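Local coordinates for protein cellulase (Bacillus sp. BG-CS10, PDB 5E09) that probably hydrolyses internal beta-1,4-glucosidic bonds of cellulose, as a halophilic family 5 glycoside hydrolase that also carries a family 46 carbohydrate-binding module, at residues A[471-476]-A[499-504]; A[505-510]-A[527-532]. All blocks are in the same frame, centred on the assembly; numbering follows the deposited sequence.

Contact 1. Residues A[471-476]-A[499-504]; sequences AGPQNW and DAFFNE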
loop_
_atom_site.group_PDB
_atom_site.type_symbol
_atom_site.label_atom_id
_atom_site.label_comp_id
_atom_site.label_asym_id
_atom_site.label_seq_id
_atom_site.Cartn_x
_atom_site.Cartn_y
_atom_site.Cartn_z
ATOM N N ALA A 471 -18.454 3.730 -21.031
ATOM C CA ALA A 471 -19.474 4.034 -20.029
ATOM C C ALA A 471 -18.893 4.087 -18.620
ATOM O O ALA A 471 -17.876 3.454 -18.343
ATOM C CB ALA A 471 -20.599 2.999 -20.091
ATOM N N GLY A 472 -19.544 4.842 -17.738
ATOM C CA GLY A 472 -19.214 4.844 -16.319
ATOM C C GLY A 472 -18.099 5.787 -15.911
ATOM O O GLY A 472 -17.591 6.539 -16.736
ATOM N N PRO A 473 -17.718 5.751 -14.623
ATOM C CA PRO A 473 -16.619 6.545 -14.058
ATOM C C PRO A 473 -15.309 6.348 -14.818
ATOM O O PRO A 473 -15.114 5.291 -15.421
ATOM C CB PRO A 473 -16.508 6.013 -12.628
ATOM C CG PRO A 473 -17.873 5.548 -12.308
ATOM C CD PRO A 473 -18.395 4.953 -13.587
ATOM N N GLN A 474 -14.438 7.356 -14.777
ATOM C CA GLN A 474 -13.206 7.380 -15.559
ATOM C C GLN A 474 -13.499 7.081 -17.020
ATOM O O GLN A 474 -13.035 6.080 -17.573
ATOM C CB GLN A 474 -12.175 6.390 -15.002
ATOM C CG GLN A 474 -11.857 6.594 -13.527
ATOM C CD GLN A 474 -11.308 7.980 -13.221
ATOM O OE1 GLN A 474 -10.796 8.675 -14.102
ATOM N NE2 GLN A 474 -11.420 8.391 -11.963
ATOM N N ASN A 475 -14.272 7.974 -17.629
ATOM C CA ASN A 475 -14.729 7.862 -19.010
ATOM C C ASN A 475 -13.614 7.623 -20.026
ATOM O O ASN A 475 -13.866 7.137 -21.127
ATOM C CB ASN A 475 -15.479 9.140 -19.394
ATOM C CG ASN A 475 -16.233 8.995 -20.699
ATOM O OD1 ASN A 475 -16.689 7.901 -21.045
ATOM N ND2 ASN A 475 -16.382 10.100 -21.428
ATOM N N TRP A 476 -12.385 7.971 -19.662
ATOM C CA TRP A 476 -11.269 7.910 -20.600
ATOM C C TRP A 476 -10.808 6.484 -20.909
ATOM O O TRP A 476 -9.944 6.281 -21.759
ATOM C CB TRP A 476 -10.099 8.730 -20.063
ATOM C CG TRP A 476 -9.769 8.428 -18.641
ATOM C CD1 TRP A 476 -10.334 8.986 -17.530
ATOM C CD2 TRP A 476 -8.782 7.494 -18.168
ATOM N NE1 TRP A 476 -9.765 8.454 -16.395
ATOM C CE2 TRP A 476 -8.820 7.545 -16.757
ATOM C CE3 TRP A 476 -7.888 6.633 -18.801
ATOM C CZ2 TRP A 476 -7.979 6.750 -15.974
ATOM C CZ3 TRP A 476 -7.059 5.849 -18.019
ATOM C CH2 TRP A 476 -7.110 5.915 -16.618
ATOM N N ASP A 499 -23.708 1.638 -6.852
ATOM C CA ASP A 499 -24.472 2.858 -7.096
ATOM C C ASP A 499 -23.565 3.896 -7.752
ATOM O O ASP A 499 -24.010 4.680 -8.584
ATOM C CB ASP A 499 -25.066 3.395 -5.786
ATOM C CG ASP A 499 -26.371 4.165 -5.992
ATOM O OD1 ASP A 499 -27.079 3.912 -6.993
ATOM O OD2 ASP A 499 -26.695 5.023 -5.139
ATOM N N ALA A 500 -22.286 3.880 -7.388
ATOM C CA ALA A 500 -21.317 4.804 -7.971
ATOM C C ALA A 500 -21.164 4.593 -9.481
ATOM O O ALA A 500 -21.019 5.556 -10.235
ATOM C CB ALA A 500 -19.968 4.669 -7.274
ATOM N N PHE A 501 -21.201 3.343 -9.931
ATOM C CA PHE A 501 -21.137 3.081 -11.367
ATOM C C PHE A 501 -22.381 3.621 -12.065
ATOM O O PHE A 501 -22.284 4.310 -13.081
ATOM C CB PHE A 501 -20.990 1.586 -11.653
ATOM C CG PHE A 501 -21.085 1.231 -13.120
ATOM C CD1 PHE A 501 -19.979 1.343 -13.950
ATOM C CD2 PHE A 501 -22.277 0.775 -13.664
ATOM C CE1 PHE A 501 -20.058 1.014 -15.292
ATOM C CE2 PHE A 501 -22.364 0.442 -15.010
ATOM C CZ PHE A 501 -21.252 0.565 -15.825
ATOM N N PHE A 502 -23.549 3.315 -11.515
ATOM C CA PHE A 502 -24.796 3.692 -12.173
ATOM C C PHE A 502 -25.064 5.199 -12.153
ATOM O O PHE A 502 -25.691 5.723 -13.073
ATOM C CB PHE A 502 -25.972 2.943 -11.548
ATOM C CG PHE A 502 -26.015 1.492 -11.910
ATOM C CD1 PHE A 502 -26.116 1.099 -13.234
ATOM C CD2 PHE A 502 -25.958 0.518 -10.929
ATOM C CE1 PHE A 502 -26.154 -0.243 -13.573
ATOM C CE2 PHE A 502 -26.004 -0.819 -11.259
ATOM C CZ PHE A 502 -26.103 -1.201 -12.582
ATOM N N ASN A 503 -24.577 5.895 -11.128
ATOM C CA ASN A 503 -24.735 7.347 -11.047
ATOM C C ASN A 503 -24.047 8.080 -12.196
ATOM O O ASN A 503 -24.280 9.269 -12.400
ATOM C CB ASN A 503 -24.191 7.892 -9.719
ATOM C CG ASN A 503 -25.030 7.482 -8.521
ATOM O OD1 ASN A 503 -26.207 7.135 -8.650
ATOM N ND2 ASN A 503 -24.422 7.515 -7.342
ATOM N N GLU A 504 -23.191 7.385 -12.940
ATOM C CA GLU A 504 -22.453 8.038 -14.016
ATOM C C GLU A 504 -22.635 7.338 -15.357
ATOM O O GLU A 504 -21.744 7.354 -16.200
ATOM C CB GLU A 504 -20.963 8.136 -13.657
ATOM C CG GLU A 504 -20.712 8.967 -12.399
ATOM C CD GLU A 504 -19.238 9.175 -12.085
ATOM O OE1 GLU A 504 -18.463 9.497 -13.014
ATOM O OE2 GLU A 504 -18.856 9.017 -10.903
HETATM O O HOH W 1 -20.685 7.370 -18.908
#

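Contact 2. Residues A[505-510]-A[527-532]; sequences VRDDDI and SKNGNH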
loop_
_atom_site.group_PDB
_atom_site.type_symbol
_atom_site.label_atom_id
_atom_site.label_comp_id
_atom_site.label_asym_id
_atom_site.label_seq_id
_atom_site.Cartn_x
_atom_site.Cartn_y
_atom_site.Cartn_z
ATOM N N VAL A 505 -23.798 6.730 -15.556
ATOM C CA VAL A 505 -24.138 6.190 -16.865
ATOM C C VAL A 505 -25.507 6.685 -17.325
ATOM O O VAL A 505 -26.448 6.791 -16.534
ATOM C CB VAL A 505 -24.114 4.632 -16.888
ATOM C CG1 VAL A 505 -22.714 4.109 -16.604
ATOM C CG2 VAL A 505 -25.087 4.057 -15.893
ATOM N N ARG A 506 -25.598 7.003 -18.611
ATOM C CA ARG A 506 -26.843 7.422 -19.235
ATOM C C ARG A 506 -27.842 6.260 -19.235
ATOM O O ARG A 506 -27.472 5.114 -18.966
ATOM C CB ARG A 506 -26.587 7.881 -20.673
ATOM C CG ARG A 506 -26.622 6.697 -21.616
ATOM C CD ARG A 506 -26.112 6.915 -23.036
ATOM N NE ARG A 506 -24.875 7.671 -23.145
ATOM C CZ ARG A 506 -24.052 7.568 -24.184
ATOM N NH1 ARG A 506 -24.319 6.709 -25.160
ATOM N NH2 ARG A 506 -22.943 8.289 -24.227
ATOM N N ASP A 507 -29.103 6.556 -19.546
ATOM C CA ASP A 507 -30.102 5.516 -19.782
ATOM C C ASP A 507 -29.873 4.889 -21.150
ATOM O O ASP A 507 -30.135 5.515 -22.176
ATOM C CB ASP A 507 -31.522 6.081 -19.700
ATOM C CG ASP A 507 -31.828 6.707 -18.354
ATOM O OD1 ASP A 507 -31.589 6.044 -17.318
ATOM O OD2 ASP A 507 -32.311 7.860 -18.335
ATOM N N ASP A 508 -29.395 3.653 -21.162
ATOM C CA ASP A 508 -28.948 3.022 -22.393
ATOM C C ASP A 508 -28.647 1.553 -22.155
ATOM O O ASP A 508 -28.751 1.058 -21.033
ATOM C CB ASP A 508 -27.695 3.726 -22.921
ATOM C CG ASP A 508 -27.497 3.554 -24.414
ATOM O OD1 ASP A 508 -28.153 2.676 -25.013
ATOM O OD2 ASP A 508 -26.667 4.297 -24.987
ATOM N N ASP A 509 -28.276 0.861 -23.223
ATOM C CA ASP A 509 -27.702 -0.466 -23.105
ATOM C C ASP A 509 -26.226 -0.314 -22.789
ATOM O O ASP A 509 -25.532 0.512 -23.383
ATOM C CB ASP A 509 -27.906 -1.269 -24.387
ATOM C CG ASP A 509 -29.248 -1.958 -24.425
ATOM O OD1 ASP A 509 -30.103 -1.620 -23.580
ATOM O OD2 ASP A 509 -29.451 -2.830 -25.295
ATOM N N ILE A 510 -25.761 -1.095 -21.827
ATOM C CA ILE A 510 -24.362 -1.094 -21.436
ATOM C C ILE A 510 -23.802 -2.501 -21.590
ATOM O O ILE A 510 -24.295 -3.440 -20.982
ATOM C CB ILE A 510 -24.179 -0.609 -19.986
ATOM C CG1 ILE A 510 -24.818 0.769 -19.805
ATOM C CG2 ILE A 510 -22.708 -0.572 -19.618
ATOM C CD1 ILE A 510 -25.236 1.072 -18.381
ATOM N N SER A 527 -29.554 -3.044 -19.192
ATOM C CA SER A 527 -30.447 -2.002 -19.665
ATOM C C SER A 527 -30.819 -1.160 -18.461
ATOM O O SER A 527 -31.474 -1.642 -17.536
ATOM C CB SER A 527 -31.689 -2.587 -20.340
ATOM O OG SER A 527 -31.344 -3.250 -21.543
ATOM N N LYS A 528 -30.361 0.085 -18.456
ATOM C CA LYS A 528 -30.651 1.007 -17.366
ATOM C C LYS A 528 -31.697 2.038 -17.768
ATOM O O LYS A 528 -31.575 2.702 -18.799
ATOM C CB LYS A 528 -29.389 1.735 -16.897
ATOM C CG LYS A 528 -29.715 2.922 -15.994
ATOM C CD LYS A 528 -28.491 3.539 -15.361
ATOM C CE LYS A 528 -28.840 4.790 -14.557
ATOM N NZ LYS A 528 -29.215 5.946 -15.421
ATOM N N ASN A 529 -32.723 2.162 -16.936
ATOM C CA ASN A 529 -33.725 3.202 -17.088
ATOM C C ASN A 529 -34.139 3.724 -15.717
ATOM O O ASN A 529 -34.682 2.978 -14.890
ATOM C CB ASN A 529 -34.928 2.678 -17.861
ATOM C CG ASN A 529 -35.771 3.788 -18.430
ATOM O OD1 ASN A 529 -36.858 4.060 -17.941
ATOM N ND2 ASN A 529 -35.255 4.462 -19.447
ATOM N N GLY A 530 -33.853 5.001 -15.477
ATOM C CA GLY A 530 -34.070 5.608 -14.179
ATOM C C GLY A 530 -33.299 4.866 -13.110
ATOM O O GLY A 530 -32.090 4.680 -13.220
ATOM N N ASN A 531 -34.006 4.416 -12.084
ATOM C CA ASN A 531 -33.384 3.675 -11.002
ATOM C C ASN A 531 -33.469 2.171 -11.190
ATOM O O ASN A 531 -33.194 1.417 -10.258
ATOM C CB ASN A 531 -34.023 4.054 -9.668
ATOM C CG ASN A 531 -33.495 5.364 -9.124
ATOM O OD1 ASN A 531 -32.402 5.418 -8.559
ATOM N ND2 ASN A 531 -34.268 6.432 -9.294
ATOM N N HIS A 532 -33.859 1.727 -12.380
ATOM C CA HIS A 532 -34.019 0.293 -12.587
ATOM C C HIS A 532 -33.126 -0.253 -13.686
ATOM O O HIS A 532 -32.858 0.418 -14.681
ATOM C CB HIS A 532 -35.475 -0.039 -12.879
ATOM C CG HIS A 532 -36.393 0.304 -11.750
ATOM N ND1 HIS A 532 -37.246 1.385 -11.788
ATOM C CD2 HIS A 532 -36.566 -0.275 -10.538
ATOM C CE1 HIS A 532 -37.919 1.448 -10.653
ATOM N NE2 HIS A 532 -37.526 0.454 -9.878
#

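Contact 1. Residues A[471-476]-A[499-504]
Pro473 lodges between Phe501 and Glu504, and its ring carbons do most of the touching. On the tight side, CD of Pro473 lies 4.0 Å from CD1 of Phe501, the two side chains crossing at about a right angle. CG of Pro473 comes 3.8 Å from the backbone O of Ala500. The Phe501 ring also reaches Gly472, whose CA sits 4.1 Å from CE1. A CB on Gly472 would probably clash with CE1 of Phe501, and the positive phi of 86° also suits glycine. The phenyl has its CG anti to the backbone N (chi1 173°), which brings the CD1-CE1 side of the ring up to Pro473 and Gly472. Both segments belong to the C-terminal carbohydrate-binding domain, where this loop links strands 458-465 and 479-480 of an antiparallel sheet. Ala463 of strand 458-465 also touches Phe501. The Glu504 side is open to solvent and more polar. Glu504 lays its carboxylate along the proline, with OE1 3.6 Å from Pro473 CA. At the backbone, a water accepts from Gly472 N at 3.0 Å and donates to Glu504 O at 2.9 Å. Gly472 CA makes a C-H...O contact with that same carbonyl oxygen.

Contact 2. Residues A[505-510]-A[527-532]
Asp509 and Ser527 form an antiparallel non-hydrogen-bonded pair in the beta hairpin of strands 509-516 and 521-529. The hairpin is part of the antiparallel sheet of the carbohydrate-binding domain. Strand 521-529 then turns into strand 532-536 through a type II' turn from Asn529 to His532, with Gly530 in it at positive phi.

A backbone hydrogen bond runs from Lys528 N to Asp508 O, 3.2 Å long and nearly straight at 174°.

The apolar contact is made by the methylenes of Lys528. Its CD meets CG2 of Val505 at 3.5 Å, and the buried valine also touches Tyr465 of strand 458-465.

Lys528 carries the salt bridge across the contact. It leaves the strand with chi1 at 167°, extended as far as CE, and only its last torsion bends. That bend brings NZ to Asp507 OD1 at 3.0 Å, the salt bridge, and to Val505 O at 3.1 Å. Asp507 OD1 takes a second bond, from Gly530 N at 3.1 Å. The two donors come from opposite faces of the carboxylate plane, so one oxygen ties the turn to the lysine. Cutting Lys528 back to an alanine is likely to leave Asp507 without its charged mate and Val505 O without this donor. Arg506 makes a salt bridge to Glu469 and a cation-pi contact with Tyr465, and a weak bridge to Asp508.

The Asp509-Ser527 pair is joined through its side chains as well. Ser527 OG donates to Asp509 OD1 over 2.9 Å, from above the carboxylate plane, 44° out of it.

How the contacts relate
Contact 1 is mostly buried, whereas contact 2 lies at the surface; their centres are 11 Å apart in the same carbohydrate-binding domain. The chain runs from helix 499-502 through Asn503 and Glu504 into 505-510 and strand 509-516. Contact 1 sets a loop against a helix by apolar contact and one bridging water. Contact 2 holds strand 509-516 and the loop leading into it against strand 521-529 and its turn, by a backbone bond, a salt bridge and side-chain hydrogen bonds. They also touch directly. Val505 CG1 packs 3.4 Å from Gly472 N, and Ile510 CG2 lies 4.2 Å from both Ala471 CB and Phe501 CZ. Strand 458-465 adjoins both, through Ala463 and Tyr465.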